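Local coordinates for phosphatidylglycerol lysyltransferase C-terminal domain-containing protein (PDB 2HQY), which is of unknown function but binds coenzyme A and probably transfers an acyl or aminoacyl group, as a member of the acetyltransferase (GNAT) superfamily, at residues A121-L126 with G274-K279; S128-L133 with L280-V285; I165-D170 with I210-G215; I217-F222 with A247-E252. One frame throughout, in Å; residues are numbered along the deposited sequence. Where two conformers were deposited one is given.

Contact 1 (A121-L126 with G274-K279); sequences ADYIYL and GLRKAK
Tyr123 lays one face of its ring against the root of the Lys279 side chain: CB of Lys279 stands 3.5 Å from the centroid of the Tyr123 ring and 9° off its normal, a CH-pi contact over the middle of the ring. From there the extended lysine chain runs obliquely across the ring, with Lys279 CD 3.8 Å from Tyr123 CD2, and carries NZ to the backbone oxygens of Arg266 and Glu268. The phenol of Tyr123 reaches on to the preceding helical turn, where its OH lies 3.6 Å from Arg276 CG; this hydroxyl and Arg276 NE share Asp269, the hydroxyl by a hydrogen bond and the guanidinium by a salt bridge. Two residues along the strand, Tyr125 comes in on the same side. Its OH donates to Lys279 O at 2.6 Å, tilted 30° from the carbonyl plane, while Tyr125 OH also lies 3.4 Å from Lys279 CB. Lys279 is thus held by both tyrosines, at side chain and backbone. The strand and helix axes run 17° from parallel, with helix 273-281 lying over strand 122-126 in an alpha/beta layer; Leu275 of the same helix lines the coenzyme A pocket.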
loop_
_atom_site.group_PDB
_atom_site.type_symbol
_atom_site.label_atom_id
_atom_site.label_comp_id
_atom_site.label_asym_id
_atom_site.label_seq_id
_atom_site.Cartn_x
_atom_site.Cartn_y
_atom_site.Cartn_z
ATOM N N ALA A 121 -7.595 17.415 14.299
ATOM C CA ALA A 121 -8.732 18.245 13.893
ATOM C C ALA A 121 -8.450 18.846 12.516
ATOM O O ALA A 121 -7.297 19.148 12.218
ATOM C CB ALA A 121 -8.973 19.359 14.919
ATOM N N ASP A 122 -9.491 19.007 11.696
ATOM C CA ASP A 122 -9.367 19.644 10.377
ATOM C C ASP A 122 -9.669 21.127 10.487
ATOM O O ASP A 122 -10.593 21.549 11.202
ATOM C CB ASP A 122 -10.357 19.079 9.361
ATOM C CG ASP A 122 -9.991 17.706 8.849
ATOM O OD1 ASP A 122 -8.849 17.223 9.043
ATOM O OD2 ASP A 122 -10.879 17.114 8.211
ATOM N N TYR A 123 -8.903 21.912 9.747
ATOM C CA TYR A 123 -9.145 23.336 9.620
ATOM C C TYR A 123 -10.066 23.574 8.414
ATOM O O TYR A 123 -9.728 23.201 7.280
ATOM C CB TYR A 123 -7.810 24.049 9.399
ATOM C CG TYR A 123 -6.997 24.185 10.653
ATOM C CD1 TYR A 123 -6.959 25.398 11.345
ATOM C CD2 TYR A 123 -6.284 23.089 11.163
ATOM C CE1 TYR A 123 -6.220 25.537 12.512
ATOM C CE2 TYR A 123 -5.538 23.201 12.321
ATOM C CZ TYR A 123 -5.513 24.434 12.996
ATOM O OH TYR A 123 -4.795 24.551 14.153
ATOM N N ILE A 124 -11.210 24.199 8.673
ATOM C CA ILE A 124 -12.217 24.497 7.646
ATOM C C ILE A 124 -12.385 26.027 7.496
ATOM O O ILE A 124 -12.508 26.757 8.482
ATOM C CB ILE A 124 -13.558 23.760 7.955
ATOM C CG1 ILE A 124 -13.284 22.235 7.948
ATOM C CG2 ILE A 124 -14.678 24.188 6.964
ATOM C CD1 ILE A 124 -14.482 21.345 7.738
ATOM N N TYR A 125 -12.320 26.484 6.256
ATOM C CA TYR A 125 -12.358 27.902 5.900
ATOM C C TYR A 125 -13.479 28.149 4.894
ATOM O O TYR A 125 -13.923 27.219 4.217
ATOM C CB TYR A 125 -11.033 28.269 5.228
ATOM C CG TYR A 125 -9.801 27.965 6.052
ATOM C CD1 TYR A 125 -9.257 28.918 6.926
ATOM C CD2 TYR A 125 -9.173 26.724 5.942
ATOM C CE1 TYR A 125 -8.113 28.626 7.675
ATOM C CE2 TYR A 125 -8.056 26.415 6.680
ATOM C CZ TYR A 125 -7.524 27.355 7.524
ATOM O OH TYR A 125 -6.401 26.998 8.199
ATOM N N LEU A 126 -13.944 29.390 4.804
ATOM C CA LEU A 126 -14.856 29.792 3.729
ATOM C C LEU A 126 -14.039 29.972 2.464
ATOM O O LEU A 126 -13.024 30.666 2.473
ATOM C CB LEU A 126 -15.542 31.114 4.047
ATOM C CG LEU A 126 -16.519 31.103 5.238
ATOM C CD1 LEU A 126 -17.024 32.505 5.603
ATOM C CD2 LEU A 126 -17.681 30.130 4.970
ATOM N N GLY A 274 4.411 25.192 14.254
ATOM C CA GLY A 274 4.508 26.033 13.056
ATOM C C GLY A 274 3.302 25.913 12.153
ATOM O O GLY A 274 2.755 26.920 11.695
ATOM N N LEU A 275 2.884 24.676 11.912
ATOM C CA LEU A 275 1.741 24.365 11.072
ATOM C C LEU A 275 0.452 24.889 11.709
ATOM O O LEU A 275 -0.431 25.398 11.012
ATOM C CB LEU A 275 1.655 22.853 10.890
ATOM C CG LEU A 275 1.088 22.183 9.631
ATOM C CD1 LEU A 275 1.598 22.793 8.319
ATOM C CD2 LEU A 275 1.430 20.698 9.681
ATOM N N ARG A 276 0.348 24.745 13.027
ATOM C CA ARG A 276 -0.840 25.204 13.750
ATOM C C ARG A 276 -1.002 26.713 13.630
ATOM O O ARG A 276 -2.099 27.193 13.369
ATOM C CB ARG A 276 -0.759 24.792 15.218
ATOM C CG ARG A 276 -1.878 25.341 16.129
ATOM C CD ARG A 276 -1.845 24.554 17.490
ATOM N NE ARG A 276 -2.199 23.147 17.250
ATOM C CZ ARG A 276 -2.154 22.164 18.148
ATOM N NH1 ARG A 276 -1.758 22.392 19.396
ATOM N NH2 ARG A 276 -2.499 20.938 17.790
ATOM N N LYS A 277 0.081 27.461 13.874
ATOM C CA LYS A 277 0.047 28.924 13.710
ATOM C C LYS A 277 -0.267 29.337 12.281
ATOM O O LYS A 277 -1.065 30.248 12.079
ATOM C CB LYS A 277 1.333 29.597 14.211
ATOM C CG LYS A 277 1.375 29.716 15.757
ATOM C CD LYS A 277 2.654 30.365 16.230
ATOM C CE LYS A 277 3.842 29.416 16.092
ATOM N NZ LYS A 277 5.057 30.024 16.704
ATOM N N ALA A 278 0.330 28.656 11.297
ATOM C CA ALA A 278 0.034 28.898 9.890
ATOM C C ALA A 278 -1.468 28.719 9.574
ATOM O O ALA A 278 -2.090 29.583 8.961
ATOM C CB ALA A 278 0.903 27.986 9.007
ATOM N N LYS A 279 -2.041 27.593 10.008
ATOM C CA LYS A 279 -3.432 27.278 9.696
ATOM C C LYS A 279 -4.406 28.191 10.473
ATOM O O LYS A 279 -5.423 28.630 9.921
ATOM C CB LYS A 279 -3.718 25.783 9.907
ATOM C CG LYS A 279 -2.926 24.907 8.893
ATOM C CD LYS A 279 -3.354 23.448 8.806
ATOM C CE LYS A 279 -2.626 22.819 7.579
ATOM N NZ LYS A 279 -2.682 21.334 7.424
#

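Contact 2 (S128-L133 with L280-V285); sequences SDLATL and LSYQPV
Asp129 meets the loop after helix 273-281 through a water, which donates to Asp129 OD2 at 2.8 Å and to Gln283 O at 2.9 Å, so a carboxylate and a backbone carbonyl are bridged without touching. One residue on, Leu130 makes the closest direct contact. With CG anti to its carbonyl carbon (chi1 -61°), it swings the CD2 methyl to 3.6 Å from CD2 of the Tyr282 ring, the leucine lying roughly perpendicular to the tyrosine side chain. The same methyl, Leu130 CD2, lies 4.1 Å from Tyr282 O, a buried carbonyl oxygen for which the model holds no polar partner. Leu133, where the chain leaves the helix with positive phi, adds a looser touch: its CD2 sits at the edge of the tyrosine ring, 4.3 Å from Tyr282 CE2. Around this patch, Lys141 forms a cation-pi pair with Tyr282, and Tyr125 packs against both Leu130 and Tyr282. The short helix 127-132 is therefore joined to the loop that follows helix 273-281 mainly by leucine methyls on a tyrosine ring, the one polar link across it being the water between Asp129 OD2 and Gln283 O; the partnerless Tyr282 O probably exacts a small polar cost.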
loop_
_atom_site.group_PDB
_atom_site.type_symbol
_atom_site.label_atom_id
_atom_site.label_comp_id
_atom_site.label_asym_id
_atom_site.label_seq_id
_atom_site.Cartn_x
_atom_site.Cartn_y
_atom_site.Cartn_z
ATOM N N SER A 128 -14.938 31.784 0.056
ATOM C CA SER A 128 -15.043 33.231 -0.097
ATOM C C SER A 128 -13.924 34.023 0.614
ATOM O O SER A 128 -13.398 34.981 0.028
ATOM C CB SER A 128 -16.458 33.739 0.266
ATOM O OG SER A 128 -16.814 33.463 1.606
ATOM N N ASP A 129 -13.521 33.605 1.818
ATOM C CA ASP A 129 -12.414 34.253 2.527
ATOM C C ASP A 129 -11.074 34.026 1.822
ATOM O O ASP A 129 -10.330 34.967 1.550
ATOM C CB ASP A 129 -12.313 33.726 3.956
ATOM C CG ASP A 129 -13.401 34.275 4.877
ATOM O OD1 ASP A 129 -13.986 35.349 4.582
ATOM O OD2 ASP A 129 -13.659 33.616 5.910
ATOM N N LEU A 130 -10.774 32.766 1.526
ATOM C CA LEU A 130 -9.474 32.407 0.944
ATOM C C LEU A 130 -9.321 32.922 -0.492
ATOM O O LEU A 130 -8.199 33.228 -0.915
ATOM C CB LEU A 130 -9.241 30.895 1.046
ATOM C CG LEU A 130 -9.200 30.326 2.481
ATOM C CD1 LEU A 130 -8.795 28.828 2.473
ATOM C CD2 LEU A 130 -8.264 31.122 3.390
ATOM N N ALA A 131 -10.434 33.035 -1.230
ATOM C CA ALA A 131 -10.378 33.494 -2.645
ATOM C C ALA A 131 -10.282 35.017 -2.767
ATOM O O ALA A 131 -9.844 35.544 -3.803
ATOM C CB ALA A 131 -11.599 32.981 -3.417
ATOM N N THR A 132 -10.746 35.733 -1.741
ATOM C CA THR A 132 -10.803 37.209 -1.824
ATOM C C THR A 132 -9.845 37.894 -0.834
ATOM O O THR A 132 -9.407 39.025 -1.065
ATOM C CB THR A 132 -12.231 37.756 -1.558
ATOM O OG1 THR A 132 -12.582 37.495 -0.197
ATOM C CG2 THR A 132 -13.256 37.121 -2.461
ATOM N N LEU A 133 -9.542 37.219 0.270
ATOM C CA LEU A 133 -8.801 37.798 1.406
ATOM C C LEU A 133 -9.339 39.174 1.827
ATOM O O LEU A 133 -8.582 40.073 2.165
ATOM C CB LEU A 133 -7.299 37.844 1.131
ATOM C CG LEU A 133 -6.706 36.482 0.751
ATOM C CD1 LEU A 133 -5.288 36.666 0.210
ATOM C CD2 LEU A 133 -6.746 35.551 1.954
ATOM N N LEU A 280 -4.085 28.500 11.736
ATOM C CA LEU A 280 -4.896 29.484 12.466
ATOM C C LEU A 280 -4.872 30.880 11.821
ATOM O O LEU A 280 -5.867 31.611 11.895
ATOM C CB LEU A 280 -4.458 29.588 13.934
ATOM C CG LEU A 280 -4.825 28.416 14.833
ATOM C CD1 LEU A 280 -4.044 28.507 16.162
ATOM C CD2 LEU A 280 -6.339 28.346 15.086
ATOM N N SER A 281 -3.740 31.251 11.225
ATOM C CA SER A 281 -3.530 32.603 10.658
ATOM C C SER A 281 -4.459 32.877 9.473
ATOM O O SER A 281 -4.691 34.039 9.127
ATOM C CB SER A 281 -2.064 32.848 10.231
ATOM O OG SER A 281 -1.712 32.159 9.014
ATOM N N TYR A 282 -4.960 31.812 8.832
ATOM C CA TYR A 282 -5.902 31.974 7.714
ATOM C C TYR A 282 -7.369 32.008 8.186
ATOM O O TYR A 282 -8.288 31.990 7.369
ATOM C CB TYR A 282 -5.689 30.875 6.665
ATOM C CG TYR A 282 -4.692 31.266 5.594
ATOM C CD1 TYR A 282 -3.384 30.778 5.613
ATOM C CD2 TYR A 282 -5.051 32.154 4.570
ATOM C CE1 TYR A 282 -2.456 31.146 4.619
ATOM C CE2 TYR A 282 -4.136 32.537 3.577
ATOM C CZ TYR A 282 -2.842 32.039 3.601
ATOM O OH TYR A 282 -1.944 32.422 2.622
ATOM N N GLN A 283 -7.580 32.028 9.501
ATOM C CA GLN A 283 -8.893 32.350 10.092
ATOM C C GLN A 283 -9.986 31.338 9.755
ATOM O O GLN A 283 -10.978 31.699 9.103
ATOM C CB GLN A 283 -9.379 33.742 9.636
ATOM C CG GLN A 283 -8.362 34.863 9.652
ATOM C CD GLN A 283 -7.853 35.161 11.046
ATOM O OE1 GLN A 283 -8.627 35.217 12.004
ATOM N NE2 GLN A 283 -6.543 35.348 11.171
ATOM N N PRO A 284 -9.851 30.082 10.239
ATOM C CA PRO A 284 -10.866 29.074 9.945
ATOM C C PRO A 284 -12.217 29.416 10.580
ATOM O O PRO A 284 -12.257 30.030 11.660
ATOM C CB PRO A 284 -10.284 27.815 10.587
ATOM C CG PRO A 284 -9.423 28.332 11.709
ATOM C CD PRO A 284 -8.793 29.548 11.114
ATOM N N VAL A 285 -13.303 29.041 9.906
ATOM C CA VAL A 285 -14.650 29.176 10.474
ATOM C C VAL A 285 -14.935 28.027 11.437
ATOM O O VAL A 285 -15.734 28.161 12.356
ATOM C CB VAL A 285 -15.772 29.247 9.388
ATOM C CG1 VAL A 285 -15.767 30.604 8.713
ATOM C CG2 VAL A 285 -15.623 28.149 8.360
HETATM O O HOH W 1 -12.467 31.232 6.661
#

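Contact 3 (I165-D170 with I210-G215); sequences IQECLD and ILHVNG
A histidine-carboxylate hydrogen bond ties helix 165-179 to strand 207-213, with Glu167 on the helix and His212 on the strand. His212 NE2 donates to Glu167 OE2 at 2.8 Å with an N-H...O angle of 163°. The acceptor lies almost in the imidazole plane, whereas the donor reaches OE2 on its syn side and 30° out of the carboxylate plane, the two flat groups being clearly twisted against each other. Glu167 places its CG between the backbone N and the carbonyl carbon and extends from there, which carries the carboxylate across to the ring edge. The other ring nitrogen, His212 ND1, is hydrogen-bonded to Glu156 O on the adjoining strand 156-159; bonds at both nitrogens would fix the ring rotation. With a carbonyl and a carboxylate as acceptors, the ring is probably protonated at both nitrogens, a charge the carboxylate would stabilise. Helix and strand axes cross at 76° and come within 10.4 Å, so the helix lies athwart one face of a sheet of what is probably the acetyltransferase-like fold. Next to the polar pair, Ile210 points to the helix and pushes its CD1 methyl to 3.6 Å from Cys168 SG. That same Ile210 CD1 is also 3.6 Å from Glu167 OE2, so aliphatic carbon flanks the carboxylate oxygen that takes the bond. Phe220 and Ile217 of strand 216-227 and Leu198 of helix 185-199 border this apolar layer.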
loop_
_atom_site.group_PDB
_atom_site.type_symbol
_atom_site.label_atom_id
_atom_site.label_comp_id
_atom_site.label_asym_id
_atom_site.label_seq_id
_atom_site.Cartn_x
_atom_site.Cartn_y
_atom_site.Cartn_z
ATOM N N ILE A 165 2.980 17.200 -14.498
ATOM C CA ILE A 165 3.098 16.321 -13.331
ATOM C C ILE A 165 4.564 16.171 -12.938
ATOM O O ILE A 165 4.914 16.241 -11.736
ATOM C CB ILE A 165 2.468 14.924 -13.595
ATOM C CG1 ILE A 165 0.985 15.046 -14.012
ATOM C CG2 ILE A 165 2.646 14.005 -12.374
ATOM C CD1 ILE A 165 -0.018 15.270 -12.853
ATOM N N GLN A 166 5.429 15.985 -13.946
ATOM C CA GLN A 166 6.854 15.790 -13.652
ATOM C C GLN A 166 7.487 16.965 -12.863
ATOM O O GLN A 166 8.333 16.743 -11.953
ATOM C CB GLN A 166 7.666 15.444 -14.909
ATOM C CG GLN A 166 9.097 15.010 -14.587
ATOM C CD GLN A 166 9.128 13.757 -13.716
ATOM O OE1 GLN A 166 8.517 12.756 -14.060
ATOM N NE2 GLN A 166 9.860 13.810 -12.592
ATOM N N GLU A 167 7.127 18.204 -13.194
ATOM C CA GLU A 167 7.763 19.294 -12.437
ATOM C C GLU A 167 7.292 19.314 -10.975
ATOM O O GLU A 167 8.059 19.685 -10.066
ATOM C CB GLU A 167 7.636 20.657 -13.120
ATOM C CG GLU A 167 6.258 21.134 -13.371
ATOM C CD GLU A 167 6.256 22.540 -13.969
ATOM O OE1 GLU A 167 7.331 23.138 -14.157
ATOM O OE2 GLU A 167 5.175 23.041 -14.265
ATOM N N CYS A 168 6.055 18.891 -10.734
ATOM C CA CYS A 168 5.566 18.756 -9.343
ATOM C C CYS A 168 6.387 17.670 -8.629
ATOM O O CYS A 168 6.812 17.832 -7.490
ATOM C CB CYS A 168 4.083 18.378 -9.315
ATOM S SG CYS A 168 3.036 19.718 -9.980
ATOM N N LEU A 169 6.605 16.548 -9.312
ATOM C CA LEU A 169 7.401 15.464 -8.704
ATOM C C LEU A 169 8.831 15.953 -8.426
ATOM O O LEU A 169 9.431 15.586 -7.400
ATOM C CB LEU A 169 7.420 14.233 -9.624
ATOM C CG LEU A 169 6.081 13.483 -9.693
ATOM C CD1 LEU A 169 6.020 12.500 -10.900
ATOM C CD2 LEU A 169 5.772 12.741 -8.377
ATOM N N ASP A 170 9.354 16.775 -9.331
ATOM C CA ASP A 170 10.724 17.334 -9.196
ATOM C C ASP A 170 10.799 18.254 -7.979
ATOM O O ASP A 170 11.754 18.136 -7.198
ATOM C CB ASP A 170 11.140 18.079 -10.480
ATOM C CG ASP A 170 11.423 17.131 -11.657
ATOM O OD1 ASP A 170 11.491 15.905 -11.478
ATOM O OD2 ASP A 170 11.586 17.632 -12.782
ATOM N N ILE A 210 0.074 25.228 -10.045
ATOM C CA ILE A 210 1.524 25.340 -9.992
ATOM C C ILE A 210 1.887 26.823 -10.139
ATOM O O ILE A 210 1.277 27.542 -10.930
ATOM C CB ILE A 210 2.171 24.549 -11.168
ATOM C CG1 ILE A 210 1.894 23.051 -11.030
ATOM C CG2 ILE A 210 3.662 24.769 -11.191
ATOM C CD1 ILE A 210 2.174 22.267 -12.362
ATOM N N LEU A 211 2.845 27.267 -9.338
ATOM C CA LEU A 211 3.395 28.601 -9.425
ATOM C C LEU A 211 4.814 28.504 -10.006
ATOM O O LEU A 211 5.626 27.666 -9.566
ATOM C CB LEU A 211 3.409 29.197 -8.008
ATOM C CG LEU A 211 3.303 30.701 -7.856
ATOM C CD1 LEU A 211 1.978 31.198 -8.470
ATOM C CD2 LEU A 211 3.475 31.073 -6.375
ATOM N N HIS A 212 5.098 29.344 -11.006
ATOM C CA HIS A 212 6.431 29.467 -11.568
ATOM C C HIS A 212 6.944 30.901 -11.369
ATOM O O HIS A 212 6.180 31.876 -11.516
ATOM C CB HIS A 212 6.397 29.178 -13.050
ATOM C CG HIS A 212 5.773 27.870 -13.402
ATOM N ND1 HIS A 212 4.414 27.721 -13.628
ATOM C CD2 HIS A 212 6.331 26.656 -13.605
ATOM C CE1 HIS A 212 4.174 26.459 -13.945
ATOM N NE2 HIS A 212 5.320 25.795 -13.943
ATOM N N VAL A 213 8.216 31.009 -10.995
ATOM C CA VAL A 213 8.905 32.307 -10.896
ATOM C C VAL A 213 10.244 32.179 -11.619
ATOM O O VAL A 213 10.943 31.171 -11.475
ATOM C CB VAL A 213 9.122 32.731 -9.414
ATOM C CG1 VAL A 213 10.041 33.952 -9.327
ATOM C CG2 VAL A 213 7.797 33.047 -8.737
ATOM N N ASN A 214 10.583 33.200 -12.404
ATOM C CA ASN A 214 11.806 33.214 -13.202
ATOM C C ASN A 214 12.092 31.894 -13.923
ATOM O O ASN A 214 13.215 31.412 -13.889
ATOM C CB ASN A 214 13.008 33.635 -12.332
ATOM C CG ASN A 214 12.820 35.012 -11.682
ATOM O OD1 ASN A 214 12.235 35.939 -12.267
ATOM N ND2 ASN A 214 13.325 35.148 -10.464
ATOM N N GLY A 215 11.061 31.295 -14.534
ATOM C CA GLY A 215 11.216 30.114 -15.377
ATOM C C GLY A 215 11.240 28.738 -14.703
ATOM O O GLY A 215 11.403 27.725 -15.385
#

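Contact 4 (I217-F222 with A247-E252); sequences IVAFTF and AMINYE
The Phe220 ring has at its edge, near its plane, CE2 of Phe222, the next residue but one along the strand; both rings leave the strand on the side turned from helix 245-256, and Val235 packs against them. What Phe220 gives to the helix is its backbone: CA of Phe220 is 3.4 Å from Ile249 CD1. This methyl is pressed on the strand between two side chains that do point at the helix, Ala219 and Thr221. Ala219 CB lies 3.8 Å from Ile249 CD1 and 4.1 Å from Ile249 CG2, while Thr221 CG2 meets Ile249 CG1 at 3.6 Å, the two side chains lying alongside each other, pointing opposite ways. With CG1 anti to the backbone N (chi1 -162°), the longer branch of Ile249 reaches the strand backbone. Thr221 keeps OG1 for Val235 O and turns only its methyl to the isoleucine. Val218 and Ala219 together face Leu211 in a classic beta bulge. Strand and helix run 39° apart in direction with axes 8.5 Å from each other, and helix 245-256 lies between strand 216-227 on one side and helix 139-151, reached by Ala247 and Met248, on another.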
loop_
_atom_site.group_PDB
_atom_site.type_symbol
_atom_site.label_atom_id
_atom_site.label_comp_id
_atom_site.label_asym_id
_atom_site.label_seq_id
_atom_site.Cartn_x
_atom_site.Cartn_y
_atom_site.Cartn_z
ATOM N N ILE A 217 9.461 26.038 -11.518
ATOM C CA ILE A 217 8.416 25.764 -10.555
ATOM C C ILE A 217 8.883 26.119 -9.143
ATOM O O ILE A 217 10.012 25.764 -8.729
ATOM C CB ILE A 217 7.933 24.301 -10.612
ATOM C CG1 ILE A 217 6.796 24.090 -9.608
ATOM C CG2 ILE A 217 9.100 23.306 -10.361
ATOM C CD1 ILE A 217 6.152 22.668 -9.698
ATOM N N VAL A 218 8.039 26.840 -8.418
ATOM C CA VAL A 218 8.344 27.183 -7.031
ATOM C C VAL A 218 7.266 26.755 -6.022
ATOM O O VAL A 218 7.458 26.892 -4.826
ATOM C CB VAL A 218 8.641 28.712 -6.830
ATOM C CG1 VAL A 218 9.884 29.136 -7.614
ATOM C CG2 VAL A 218 7.401 29.587 -7.134
ATOM N N ALA A 219 6.121 26.275 -6.501
ATOM C CA ALA A 219 5.081 25.752 -5.598
ATOM C C ALA A 219 4.099 24.913 -6.395
ATOM O O ALA A 219 3.956 25.136 -7.599
ATOM C CB ALA A 219 4.329 26.892 -4.904
ATOM N N PHE A 220 3.449 23.949 -5.734
ATOM C CA PHE A 220 2.259 23.307 -6.323
ATOM C C PHE A 220 1.288 22.913 -5.215
ATOM O O PHE A 220 1.664 22.849 -4.021
ATOM C CB PHE A 220 2.632 22.108 -7.220
ATOM C CG PHE A 220 3.106 20.900 -6.451
ATOM C CD1 PHE A 220 2.188 19.923 -6.035
ATOM C CD2 PHE A 220 4.470 20.750 -6.144
ATOM C CE1 PHE A 220 2.610 18.801 -5.292
ATOM C CE2 PHE A 220 4.905 19.620 -5.420
ATOM C CZ PHE A 220 3.953 18.652 -4.987
ATOM N N THR A 221 0.052 22.644 -5.606
ATOM C CA THR A 221 -1.013 22.299 -4.652
ATOM C C THR A 221 -2.033 21.493 -5.395
ATOM O O THR A 221 -2.175 21.677 -6.613
ATOM C CB THR A 221 -1.645 23.595 -4.022
ATOM O OG1 THR A 221 -2.550 23.245 -2.974
ATOM C CG2 THR A 221 -2.365 24.464 -5.059
ATOM N N PHE A 222 -2.732 20.592 -4.697
ATOM C CA PHE A 222 -3.833 19.876 -5.316
ATOM C C PHE A 222 -4.850 19.438 -4.265
ATOM O O PHE A 222 -4.569 19.451 -3.029
ATOM C CB PHE A 222 -3.345 18.697 -6.189
ATOM C CG PHE A 222 -2.588 17.615 -5.460
ATOM C CD1 PHE A 222 -3.264 16.718 -4.604
ATOM C CD2 PHE A 222 -1.237 17.397 -5.742
ATOM C CE1 PHE A 222 -2.567 15.655 -3.990
ATOM C CE2 PHE A 222 -0.531 16.354 -5.128
ATOM C CZ PHE A 222 -1.204 15.470 -4.267
ATOM N N ALA A 247 1.581 31.747 0.197
ATOM C CA ALA A 247 0.408 32.649 0.153
ATOM C C ALA A 247 -0.181 32.757 -1.260
ATOM O O ALA A 247 -1.413 32.696 -1.433
ATOM C CB ALA A 247 0.757 34.072 0.688
ATOM N N MET A 248 0.681 32.957 -2.257
ATOM C CA MET A 248 0.192 33.170 -3.631
ATOM C C MET A 248 -0.481 31.911 -4.213
ATOM O O MET A 248 -1.538 32.022 -4.863
ATOM C CB MET A 248 1.286 33.665 -4.575
ATOM C CG MET A 248 0.739 33.898 -6.014
ATOM S SD MET A 248 -0.666 35.120 -5.995
ATOM C CE MET A 248 0.439 36.339 -5.779
ATOM N N ILE A 249 0.110 30.738 -3.993
ATOM C CA ILE A 249 -0.483 29.510 -4.558
ATOM C C ILE A 249 -1.823 29.165 -3.916
ATOM O O ILE A 249 -2.760 28.730 -4.595
ATOM C CB ILE A 249 0.474 28.293 -4.610
ATOM C CG1 ILE A 249 -0.111 27.273 -5.612
ATOM C CG2 ILE A 249 0.744 27.698 -3.199
ATOM C CD1 ILE A 249 0.858 26.412 -6.280
ATOM N N ASN A 250 -1.913 29.407 -2.606
ATOM C CA ASN A 250 -3.152 29.264 -1.852
ATOM C C ASN A 250 -4.258 30.135 -2.486
ATOM O O ASN A 250 -5.321 29.631 -2.847
ATOM C CB ASN A 250 -2.847 29.652 -0.390
ATOM C CG ASN A 250 -4.052 29.553 0.539
ATOM O OD1 ASN A 250 -5.216 29.721 0.140
ATOM N ND2 ASN A 250 -3.753 29.308 1.823
ATOM N N TYR A 251 -3.972 31.438 -2.651
ATOM C CA TYR A 251 -4.881 32.393 -3.267
ATOM C C TYR A 251 -5.264 32.026 -4.711
ATOM O O TYR A 251 -6.445 32.038 -5.056
ATOM C CB TYR A 251 -4.244 33.777 -3.221
ATOM C CG TYR A 251 -5.095 34.844 -3.851
ATOM C CD1 TYR A 251 -6.165 35.399 -3.158
ATOM C CD2 TYR A 251 -4.848 35.267 -5.154
ATOM C CE1 TYR A 251 -6.954 36.396 -3.744
ATOM C CE2 TYR A 251 -5.635 36.268 -5.758
ATOM C CZ TYR A 251 -6.686 36.807 -5.049
ATOM O OH TYR A 251 -7.458 37.791 -5.663
ATOM N N GLU A 252 -4.287 31.716 -5.562
ATOM C CA GLU A 252 -4.629 31.399 -6.968
ATOM C C GLU A 252 -5.504 30.153 -7.049
ATOM O O GLU A 252 -6.491 30.128 -7.778
ATOM C CB GLU A 252 -3.361 31.225 -7.821
ATOM C CG GLU A 252 -2.631 32.566 -8.109
ATOM C CD GLU A 252 -3.086 33.219 -9.406
ATOM O OE1 GLU A 252 -4.047 32.711 -10.042
ATOM O OE2 GLU A 252 -2.488 34.260 -9.774
#

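How the contacts relate
Contacts 1 and 2 continue one another: helix 273-281 serves both, strand 122-126 leads directly into helix 127-132, and Tyr125 CD1 comes within 3.3 Å of Tyr282 O. Contact 2 also touches contact 4, with Tyr282 CZ 3.4 Å from Asn250 ND2. Contacts 3 and 4 meet through neighbouring antiparallel strands, where Leu211 O and Val218 N, 2.8 Å apart, probably share a hydrogen bond; their centres are about 10 Å apart. Contacts 1 and 3 stay apart, about 16 Å between nearest atoms. Coenzyme A touches Leu275 in contact 1, and its distance is about 9 Å from the Ala219 side chain in contact 4 and about 11 Å from that of Tyr282.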